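Local coordinates for glutaredoxin (Methanosarcina mazei, PDB 3NZN), which probably acts as a thiol-disulfide oxidoreductase of the thioredoxin superfamily, exchanging electrons through a redox-active cysteine pair, at residues V24-S30 with F49-D55; C32-T38 with F78-I82. One frame throughout, in Å; residues are numbered along the deposited sequence.

Interaction 1 (V24-S30 with F49-D55); sequences VIMYGLS and FDYVYVD. With SO4 (sulfate ion), chain F.
Ser30 and Asp55 close the end of a ladder in which strand 24-28 runs parallel to strand 49-53, the axes 4.6 Å apart. Both carboxylate oxygens of Asp55 are engaged: OD2 takes the hydroxyl of Ser30 through its syn lone pair, OG to OD2 2.6 Å, and OD1 receives the backbone N of Ser30 at 2.8 Å, tilted 24° out of the carboxylate plane. The serine is short enough to offer amide and hydroxyl together, and its chi1 of 72° sets OG between its own N and carbonyl carbon, where it faces the same carboxylate.

Upstream, the backbone bonds alternate as parallel strands require. Asp50 N gives to Val24 O, Met26 N to Asp50 O, Val52 N to Met26 O and Gly28 N to Val52 O, the last at 2.8 Å; Val54 N to Gly28 O (2.9 Å) carries the series past the strand's end. Ile25 and Tyr27 turn their backbone polar groups the other way, to Ile82 and Thr80.

On one side of the sheet compact, beta-branched Val52 lies alongside the Tyr27 ring, CB to CD1 3.9 Å, with Val54 CG2 at the ring edge; Tyr27 and Val54 also pack on helix 59-72. On the other, the methyl of Met26 reaches Tyr51 CB at 4.0 Å, while the Tyr53 ring has Tyr51 CD1 over one face and Ser30 CA over the opposite one, both toward the rim, the latter a CH-pi contact. Tyr51 OH donates to a sulfate oxygen, O4, at 2.6 Å and is also hydrogen-bonded to Lys10 NZ; Lys10 and His15 bind this ion too, probably acquired from the crystallisation liquor. The Asp50 carboxylate turns to Lys23 in a salt bridge.

With helix 33-45 linking them, the strands form the beta-alpha-beta unit of the thioredoxin fold.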
ATOM      1  N   VAL A  24     -22.217   6.949  -4.971  1.00  9.61           N
ATOM      2  CA  VAL A  24     -21.444   6.079  -5.813  1.00 10.09           C
ATOM      3  C   VAL A  24     -19.969   6.518  -5.638  1.00  9.15           C
ATOM      4  O   VAL A  24     -19.672   7.643  -5.924  1.00 11.02           O
ATOM      5  CB  VAL A  24     -21.848   6.194  -7.284  1.00  9.74           C
ATOM      6  CG1 VAL A  24     -21.034   5.340  -8.256  1.00 11.62           C
ATOM      7  CG2 VAL A  24     -23.396   5.861  -7.467  1.00 11.32           C
ATOM      8  N   ILE A  25     -19.125   5.574  -5.189  1.00  9.96           N
ATOM      9  CA  ILE A  25     -17.713   5.918  -4.920  1.00  9.99           C
ATOM     10  C   ILE A  25     -16.788   4.835  -5.474  1.00  9.38           C
ATOM     11  O   ILE A  25     -16.959   3.721  -5.239  1.00 10.16           O
ATOM     12  CB  ILE A  25     -17.476   6.226  -3.440  1.00 11.28           C
ATOM     13  CG1 ILE A  25     -16.004   6.642  -3.212  1.00 12.00           C
ATOM     14  CG2 ILE A  25     -17.790   5.095  -2.633  1.00 14.46           C
ATOM     15  CD1 ILE A  25     -15.861   7.481  -2.006  1.00 15.80           C
ATOM     16  N   MET A  26     -15.867   5.319  -6.305  1.00  8.68           N
ATOM     17  CA  MET A  26     -14.821   4.433  -6.820  1.00  8.85           C
ATOM     18  C   MET A  26     -13.487   4.677  -6.061  1.00  8.81           C
ATOM     19  O   MET A  26     -13.001   5.732  -6.054  1.00 10.20           O
ATOM     20  CB  MET A  26     -14.570   4.658  -8.329  1.00 10.42           C
ATOM     21  CG  MET A  26     -13.529   3.647  -8.943  1.00 11.54           C
ATOM     22  SD  MET A  26     -12.690   4.172 -10.514  1.00 12.58           S
ATOM     23  CE  MET A  26     -13.646   5.614 -10.707  1.00 18.91           C
ATOM     24  N   TYR A  27     -13.050   3.618  -5.374  1.00  8.44           N
ATOM     25  CA  TYR A  27     -11.678   3.592  -4.822  1.00  8.96           C
ATOM     26  C   TYR A  27     -10.729   3.020  -5.872  1.00  9.48           C
ATOM     27  O   TYR A  27     -10.907   1.994  -6.347  1.00  9.68           O
ATOM     28  CB  TYR A  27     -11.623   2.790  -3.537  1.00  9.93           C
ATOM     29  CG  TYR A  27     -12.407   3.466  -2.443  1.00 11.46           C
ATOM     30  CD1 TYR A  27     -11.812   4.404  -1.611  1.00 13.87           C
ATOM     31  CD2 TYR A  27     -13.731   3.142  -2.200  1.00 13.08           C
ATOM     32  CE1 TYR A  27     -12.535   5.024  -0.594  1.00 17.43           C
ATOM     33  CE2 TYR A  27     -14.449   3.778  -1.181  1.00 14.86           C
ATOM     34  CZ  TYR A  27     -13.856   4.686  -0.412  1.00 17.10           C
ATOM     35  OH  TYR A  27     -14.669   5.224   0.565  1.00 26.18           O
ATOM     36  N   GLY A  28      -9.692   3.818  -6.152  1.00  9.40           N
ATOM     37  CA  GLY A  28      -8.731   3.405  -7.146  1.00  9.48           C
ATOM     38  C   GLY A  28      -7.289   3.777  -6.762  1.00  9.34           C
ATOM     39  O   GLY A  28      -7.053   4.255  -5.646  1.00  9.97           O
ATOM     40  N   LEU A  29      -6.391   3.598  -7.687  1.00 10.14           N
ATOM     41  CA  LEU A  29      -5.011   4.064  -7.568  1.00 10.66           C
ATOM     42  C   LEU A  29      -4.751   5.031  -8.724  1.00 10.85           C
ATOM     43  O   LEU A  29      -5.298   4.842  -9.808  1.00 12.07           O
ATOM     44  CB  LEU A  29      -4.031   2.881  -7.668  1.00 11.28           C
ATOM     45  CG  LEU A  29      -4.206   1.756  -6.668  1.00 11.82           C
ATOM     46  CD1 LEU A  29      -3.275   0.590  -6.887  1.00 17.22           C
ATOM     47  CD2 LEU A  29      -4.183   2.200  -5.210  1.00 12.75           C
ATOM     48  N   SER A  30      -3.898   6.012  -8.522  1.00 11.27           N
ATOM     49  CA  SER A  30      -3.590   6.964  -9.512  1.00 12.97           C
ATOM     50  C   SER A  30      -2.930   6.405 -10.789  1.00 13.47           C
ATOM     51  O   SER A  30      -3.020   6.939 -11.848  1.00 17.93           O
ATOM     52  CB  SER A  30      -2.838   8.124  -8.929  1.00 15.57           C
ATOM     53  OG  SER A  30      -1.507   7.700  -8.595  1.00 16.70           O
ATOM     54  N   PHE A  49     -20.800  10.783  -9.139  1.00  9.39           N
ATOM     55  CA  PHE A  49     -19.927   9.811  -8.442  1.00  9.41           C
ATOM     56  C   PHE A  49     -18.729  10.583  -7.871  1.00  9.11           C
ATOM     57  O   PHE A  49     -18.378  11.598  -8.309  1.00  9.78           O
ATOM     58  CB  PHE A  49     -19.436   8.700  -9.390  1.00  9.54           C
ATOM     59  CG  PHE A  49     -18.481   9.130 -10.421  1.00  9.70           C
ATOM     60  CD1 PHE A  49     -17.084   8.824 -10.254  1.00 10.85           C
ATOM     61  CD2 PHE A  49     -18.806   9.773 -11.570  1.00  9.97           C
ATOM     62  CE1 PHE A  49     -16.181   9.166 -11.203  1.00 12.57           C
ATOM     63  CE2 PHE A  49     -17.937  10.131 -12.524  1.00 11.82           C
ATOM     64  CZ  PHE A  49     -16.554   9.829 -12.350  1.00 12.33           C
ATOM     65  N   ASP A  50     -18.193   9.901  -6.847  1.00  9.86           N
ATOM     66  CA  ASP A  50     -16.899  10.307  -6.284  1.00  9.48           C
ATOM     67  C   ASP A  50     -15.869   9.245  -6.646  1.00  9.46           C
ATOM     68  O   ASP A  50     -16.129   8.116  -6.780  1.00  9.63           O
ATOM     69  CB  ASP A  50     -17.031  10.362  -4.776  1.00 12.37           C
ATOM     70  CG  ASP A  50     -17.993  11.356  -4.294  1.00 14.85           C
ATOM     71  OD1 ASP A  50     -18.437  12.217  -5.029  1.00 15.60           O
ATOM     72  OD2 ASP A  50     -18.317  11.226  -3.134  1.00 25.44           O
ATOM     73  N   TYR A  51     -14.600   9.734  -6.623  1.00 10.65           N
ATOM     74  CA  TYR A  51     -13.443   8.808  -6.759  1.00 10.88           C
ATOM     75  C   TYR A  51     -12.330   9.287  -5.778  1.00 11.04           C
ATOM     76  O   TYR A  51     -12.252  10.421  -5.423  1.00 11.72           O
ATOM     77  CB  TYR A  51     -12.991   8.651  -8.152  1.00 12.30           C
ATOM     78  CG  TYR A  51     -12.434   9.845  -8.798  1.00 13.57           C
ATOM     79  CD1 TYR A  51     -11.057  10.074  -8.764  1.00 15.89           C
ATOM     80  CD2 TYR A  51     -13.245  10.849  -9.325  1.00 14.98           C
ATOM     81  CE1 TYR A  51     -10.529  11.177  -9.321  1.00 18.88           C
ATOM     82  CE2 TYR A  51     -12.703  11.981  -9.902  1.00 18.96           C
ATOM     83  CZ  TYR A  51     -11.334  12.128  -9.877  1.00 19.63           C
ATOM     84  OH  TYR A  51     -10.752  13.229 -10.409  1.00 24.24           O
ATOM     85  N   VAL A  52     -11.582   8.247  -5.384  1.00  9.77           N
ATOM     86  CA  VAL A  52     -10.445   8.437  -4.406  1.00  9.73           C
ATOM     87  C   VAL A  52      -9.302   7.626  -4.948  1.00 10.72           C
ATOM     88  O   VAL A  52      -9.408   6.481  -5.294  1.00 11.73           O
ATOM     89  CB  VAL A  52     -10.874   7.867  -3.045  1.00 11.83           C
ATOM     90  CG1 VAL A  52      -9.712   7.950  -2.021  1.00 12.80           C
ATOM     91  CG2 VAL A  52     -12.103   8.643  -2.511  1.00 14.06           C
ATOM     92  N   TYR A  53      -8.092   8.325  -4.951  1.00  9.70           N
ATOM     93  CA  TYR A  53      -6.868   7.635  -5.286  1.00  9.88           C
ATOM     94  C   TYR A  53      -6.133   7.259  -3.984  1.00  9.32           C
ATOM     95  O   TYR A  53      -5.549   8.184  -3.311  1.00 10.37           O
ATOM     96  CB  TYR A  53      -5.981   8.511  -6.151  1.00 10.68           C
ATOM     97  CG  TYR A  53      -6.529   8.749  -7.545  1.00 11.17           C
ATOM     98  CD1 TYR A  53      -7.156   7.735  -8.261  1.00 12.14           C
ATOM     99  CD2 TYR A  53      -6.411   9.966  -8.148  1.00 13.48           C
ATOM    100  CE1 TYR A  53      -7.653   7.971  -9.530  1.00 14.77           C
ATOM    101  CE2 TYR A  53      -6.929  10.210  -9.449  1.00 16.49           C
ATOM    102  CZ  TYR A  53      -7.539   9.206 -10.090  1.00 16.80           C
ATOM    103  OH  TYR A  53      -8.087   9.451 -11.356  1.00 22.07           O
ATOM    104  N   VAL A  54      -6.270   6.084  -3.565  1.00  9.98           N
ATOM    105  CA  VAL A  54      -5.867   5.668  -2.228  1.00 11.43           C
ATOM    106  C   VAL A  54      -4.266   5.836  -2.105  1.00 11.69           C
ATOM    107  O   VAL A  54      -3.855   6.211  -0.962  1.00 13.34           O
ATOM    108  CB  VAL A  54      -6.250   4.239  -1.944  1.00 12.37           C
ATOM    109  CG1 VAL A  54      -5.723   3.731  -0.652  1.00 14.89           C
ATOM    110  CG2 VAL A  54      -7.825   4.087  -1.889  1.00 12.91           C
ATOM    111  N   ASP A  55      -3.575   5.659  -3.148  1.00 12.54           N
ATOM    112  CA  ASP A  55      -2.115   5.811  -3.056  1.00 13.57           C
ATOM    113  C   ASP A  55      -1.721   7.234  -2.922  1.00 14.35           C
ATOM    114  O   ASP A  55      -0.523   7.485  -2.614  1.00 18.95           O
ATOM    115  CB  ASP A  55      -1.483   5.278  -4.285  1.00 14.55           C
ATOM    116  CG  ASP A  55      -1.912   5.988  -5.535  1.00 12.81           C
ATOM    117  OD1 ASP A  55      -3.134   6.114  -5.809  1.00 12.86           O
ATOM    118  OD2 ASP A  55      -1.103   6.330  -6.380  1.00 21.03           O
TER
HETATM  119  S   SO4 F 107     -11.854  16.147 -11.906  1.00 27.10           S
HETATM  120  O1  SO4 F 107     -12.485  17.306 -11.174  1.00 32.23           O
HETATM  121  O2  SO4 F 107     -12.283  16.193 -13.306  1.00 34.06           O
HETATM  122  O3  SO4 F 107     -10.466  16.217 -11.848  1.00 28.47           O
HETATM  123  O4  SO4 F 107     -12.488  14.977 -11.215  1.00 32.99           O

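Interaction 2 (C32-T38 with F78-I82)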
ATOM      1  N   CYS A  32      -3.404   3.128 -12.434  1.00 16.84           N
ATOM      2  CA  CYS A  32      -4.202   1.919 -12.533  1.00 14.34           C
ATOM      3  C   CYS A  32      -5.089   2.136 -13.781  1.00 13.98           C
ATOM      4  O   CYS A  32      -6.051   2.881 -13.783  1.00 13.48           O
ATOM      5  CB  CYS A  32      -5.064   1.713 -11.306  1.00 16.80           C
ATOM      6  SG  CYS A  32      -6.402   0.563 -11.318  1.00 18.28           S
ATOM      7  N   VAL A  33      -4.721   1.466 -14.852  1.00 13.47           N
ATOM      8  CA  VAL A  33      -5.441   1.560 -16.151  1.00 15.05           C
ATOM      9  C   VAL A  33      -6.877   1.193 -16.032  1.00 12.39           C
ATOM     10  O   VAL A  33      -7.724   1.836 -16.649  1.00 14.34           O
ATOM     11  CB  VAL A  33      -4.687   0.629 -17.177  1.00 17.43           C
ATOM     12  CG1 VAL A  33      -5.504   0.332 -18.363  1.00 23.22           C
ATOM     13  CG2 VAL A  33      -3.328   1.212 -17.547  1.00 22.86           C
ATOM     14  N   TRP A  34      -7.205   0.171 -15.280  1.00 12.22           N
ATOM     15  CA  TRP A  34      -8.572  -0.226 -15.148  1.00 12.86           C
ATOM     16  C   TRP A  34      -9.400   0.696 -14.292  1.00 10.71           C
ATOM     17  O   TRP A  34     -10.612   0.811 -14.473  1.00 11.55           O
ATOM     18  CB  TRP A  34      -8.691  -1.667 -14.779  1.00 13.92           C
ATOM     19  CG  TRP A  34      -8.113  -2.594 -15.795  1.00 14.96           C
ATOM     20  CD1 TRP A  34      -6.931  -3.245 -15.726  1.00 18.04           C
ATOM     21  CD2 TRP A  34      -8.772  -3.011 -16.995  1.00 16.48           C
ATOM     22  NE1 TRP A  34      -6.786  -4.047 -16.827  1.00 20.46           N
ATOM     23  CE2 TRP A  34      -7.885  -3.891 -17.628  1.00 17.30           C
ATOM     24  CE3 TRP A  34      -9.972  -2.661 -17.638  1.00 16.78           C
ATOM     25  CZ2 TRP A  34      -8.196  -4.490 -18.824  1.00 23.83           C
ATOM     26  CZ3 TRP A  34     -10.285  -3.309 -18.814  1.00 20.89           C
ATOM     27  CH2 TRP A  34      -9.414  -4.201 -19.386  1.00 22.53           C
ATOM     28  N   CYS A  35      -8.737   1.349 -13.337  1.00 11.68           N
ATOM     29  CA  CYS A  35      -9.383   2.384 -12.553  1.00 10.25           C
ATOM     30  C   CYS A  35      -9.738   3.519 -13.467  1.00 10.50           C
ATOM     31  O   CYS A  35     -10.858   4.069 -13.411  1.00 11.60           O
ATOM     32  CB  CYS A  35      -8.528   2.871 -11.431  1.00 10.94           C
ATOM     33  SG  CYS A  35      -8.062   1.672 -10.190  1.00 12.83           S
ATOM     34  N   LYS A  36      -8.841   3.907 -14.370  1.00 11.34           N
ATOM     35  CA  LYS A  36      -9.132   5.013 -15.272  1.00 11.49           C
ATOM     36  C   LYS A  36     -10.278   4.649 -16.235  1.00 11.32           C
ATOM     37  O   LYS A  36     -11.136   5.472 -16.535  1.00 12.04           O
ATOM     38  CB  LYS A  36      -7.880   5.369 -16.028  1.00 13.25           C
ATOM     39  CG  LYS A  36      -6.759   6.062 -15.348  1.00 22.43           C
ATOM     40  CD  LYS A  36      -7.078   7.154 -14.233  1.00 26.89           C
ATOM     41  CE  LYS A  36      -6.070   7.017 -13.041  1.00 30.00           C
ATOM     42  NZ  LYS A  36      -6.327   5.720 -12.291  1.00 18.99           N
ATOM     43  N   LYS A  37     -10.313   3.402 -16.663  1.00 11.19           N
ATOM     44  CA  LYS A  37     -11.377   2.975 -17.539  1.00 11.91           C
ATOM     45  C   LYS A  37     -12.714   2.988 -16.791  1.00 10.72           C
ATOM     46  O   LYS A  37     -13.767   3.311 -17.382  1.00 11.41           O
ATOM     47  CB  LYS A  37     -11.161   1.546 -18.019  1.00 15.38           C
ATOM     48  CG  LYS A  37     -10.146   1.293 -19.056  1.00 20.41           C
ATOM     49  CD  LYS A  37     -10.650   0.363 -20.179  1.00 31.94           C
ATOM     50  CE  LYS A  37      -9.644   0.322 -21.421  1.00 37.86           C
ATOM     51  NZ  LYS A  37      -9.942   1.323 -22.606  1.00 42.44           N
ATOM     52  N   THR A  38     -12.752   2.621 -15.527  1.00 10.69           N
ATOM     53  CA  THR A  38     -13.939   2.733 -14.706  1.00 10.06           C
ATOM     54  C   THR A  38     -14.375   4.138 -14.496  1.00 10.01           C
ATOM     55  O   THR A  38     -15.610   4.438 -14.659  1.00 10.33           O
ATOM     56  CB  THR A  38     -13.660   2.055 -13.338  1.00 11.10           C
ATOM     57  OG1 THR A  38     -13.259   0.681 -13.564  1.00 12.12           O
ATOM     58  CG2 THR A  38     -14.916   2.081 -12.460  1.00 12.07           C
ATOM     59  N   PHE A  78      -8.238  -2.924  -6.609  1.00  9.30           N
ATOM     60  CA  PHE A  78      -8.657  -1.659  -7.227  1.00  9.13           C
ATOM     61  C   PHE A  78      -8.867  -1.852  -8.725  1.00  9.49           C
ATOM     62  O   PHE A  78      -8.057  -2.487  -9.396  1.00 10.71           O
ATOM     63  CB  PHE A  78      -7.567  -0.590  -7.021  1.00  9.23           C
ATOM     64  CG  PHE A  78      -7.324  -0.378  -5.565  1.00  9.55           C
ATOM     65  CD1 PHE A  78      -8.146   0.447  -4.811  1.00 10.54           C
ATOM     66  CD2 PHE A  78      -6.331  -1.086  -4.842  1.00 10.41           C
ATOM     67  CE1 PHE A  78      -7.986   0.583  -3.479  1.00 10.27           C
ATOM     68  CE2 PHE A  78      -6.199  -0.931  -3.483  1.00 10.57           C
ATOM     69  CZ  PHE A  78      -6.998  -0.149  -2.820  1.00 10.82           C
ATOM     70  N   PRO A  79      -9.946  -1.275  -9.306  1.00  8.87           N
ATOM     71  CA  PRO A  79     -10.880  -0.465  -8.599  1.00  9.19           C
ATOM     72  C   PRO A  79     -11.878  -1.249  -7.758  1.00  8.66           C
ATOM     73  O   PRO A  79     -12.195  -2.381  -8.071  1.00  9.43           O
ATOM     74  CB  PRO A  79     -11.669   0.205  -9.753  1.00 10.22           C
ATOM     75  CG  PRO A  79     -11.536  -0.755 -10.906  1.00 11.15           C
ATOM     76  CD  PRO A  79     -10.126  -1.329 -10.730  1.00  9.30           C
ATOM     77  N   THR A  80     -12.377  -0.624  -6.698  1.00  9.11           N
ATOM     78  CA  THR A  80     -13.564  -1.094  -5.975  1.00  8.98           C
ATOM     79  C   THR A  80     -14.550   0.090  -6.023  1.00  9.24           C
ATOM     80  O   THR A  80     -14.315   1.169  -5.541  1.00  9.56           O
ATOM     81  CB  THR A  80     -13.269  -1.460  -4.552  1.00  9.20           C
ATOM     82  OG1 THR A  80     -12.363  -2.570  -4.509  1.00 10.27           O
ATOM     83  CG2 THR A  80     -14.438  -1.859  -3.814  1.00 10.83           C
ATOM     84  N   THR A  81     -15.730  -0.223  -6.657  1.00  9.20           N
ATOM     85  CA  THR A  81     -16.787   0.770  -6.802  1.00  8.94           C
ATOM     86  C   THR A  81     -17.935   0.367  -5.912  1.00  9.52           C
ATOM     87  O   THR A  81     -18.411  -0.774  -6.039  1.00  9.99           O
ATOM     88  CB  THR A  81     -17.230   0.836  -8.313  1.00  9.56           C
ATOM     89  OG1 THR A  81     -16.116   1.208  -9.091  1.00 10.14           O
ATOM     90  CG2 THR A  81     -18.307   1.950  -8.413  1.00 11.30           C
ATOM     91  N   ILE A  82     -18.321   1.229  -5.028  1.00  8.93           N
ATOM     92  CA  ILE A  82     -19.354   0.938  -4.013  1.00  9.99           C
ATOM     93  C   ILE A  82     -20.562   1.802  -4.350  1.00  9.16           C
ATOM     94  O   ILE A  82     -20.512   3.013  -4.380  1.00 10.09           O
ATOM     95  CB  ILE A  82     -18.846   1.171  -2.577  1.00 10.77           C
ATOM     96  CG1 ILE A  82     -17.547   0.372  -2.322  1.00 14.49           C
ATOM     97  CG2 ILE A  82     -19.949   0.725  -1.604  1.00 14.11           C
ATOM     98  CD1 ILE A  82     -16.727   0.873  -1.109  1.00 17.32           C
TER
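The first turns of helix 33-45 approach the chain where it enters the 80-82 part of strand 77-83, and the backbones come nearest at Cys35 and Pro79, with CA atoms 5.1 Å apart. A cis peptide bond precedes Pro79, and no hydrogen bond joins the segments, so side-chain packing makes the contact. Cys32 occupies the N-cap of the helix.

Pro79 sits against the Cys32-Cys35 disulfide. Cys35 SG comes to 3.6 Å from Pro79 N and 3.7 Å from Pro79 CD, and it also meets Phe78 CB; Cys32 SG lies farther off, 4.0 Å from Phe78 O. With chi1 at -61°, Cys35 carries its sulfur beside its own backbone N, placing it against Pro79 N and CD. A proline suits this place because its nitrogen bears a ring carbon instead of a hydrogen, presenting a compact apolar surface to the sulfur.

One turn along, Thr38 brings OG1 to 3.5 Å from Pro79 CG, crossing the ring at a slant. That hydroxyl donates to Trp34 O at 2.8 Å, while Thr38 N reaches the same oxygen from the opposite face of the carbonyl plane. The hydroxyl hydrogen is thus spent on Trp34 O within the helix, and the apolar branch CG2 slides past Thr81 OG1 at 3.7 Å. Phe78 also pairs in an antiparallel ladder with a strand of a second subunit.

A CxxC at a helix start facing a cis-proline is the hallmark of thioredoxin-fold oxidoreductases. The cysteines are oxidised here, and a disulfide so placed, with Cys32 partly exposed and Cys35 buried against Pro79, is consistent with thiol-disulfide exchange.

Overall arrangement
Interactions 1 and 2 have centres 8 Å apart and share the central sheet: strand 24-28 lies between strands 49-53 and 77-83, and Tyr27 N probably bonds to Thr80 O at 2.8 Å. The chain visits 24-30, 32-38, 49-55 and 78-82 in turn, so the segments alternate. Lys36 joins them at the other end, its NZ 2.8 Å from Leu29 O and also bonded to Cys32 O, tying the end of the 24-30 segment to the start of helix 33-45. Met26 SD packs 3.4 Å from Cys35 O. Interaction 1 is buried, its centre about 3 Å from that of the chain; interaction 2 holds the probable redox cysteines. Both touch the second subunit.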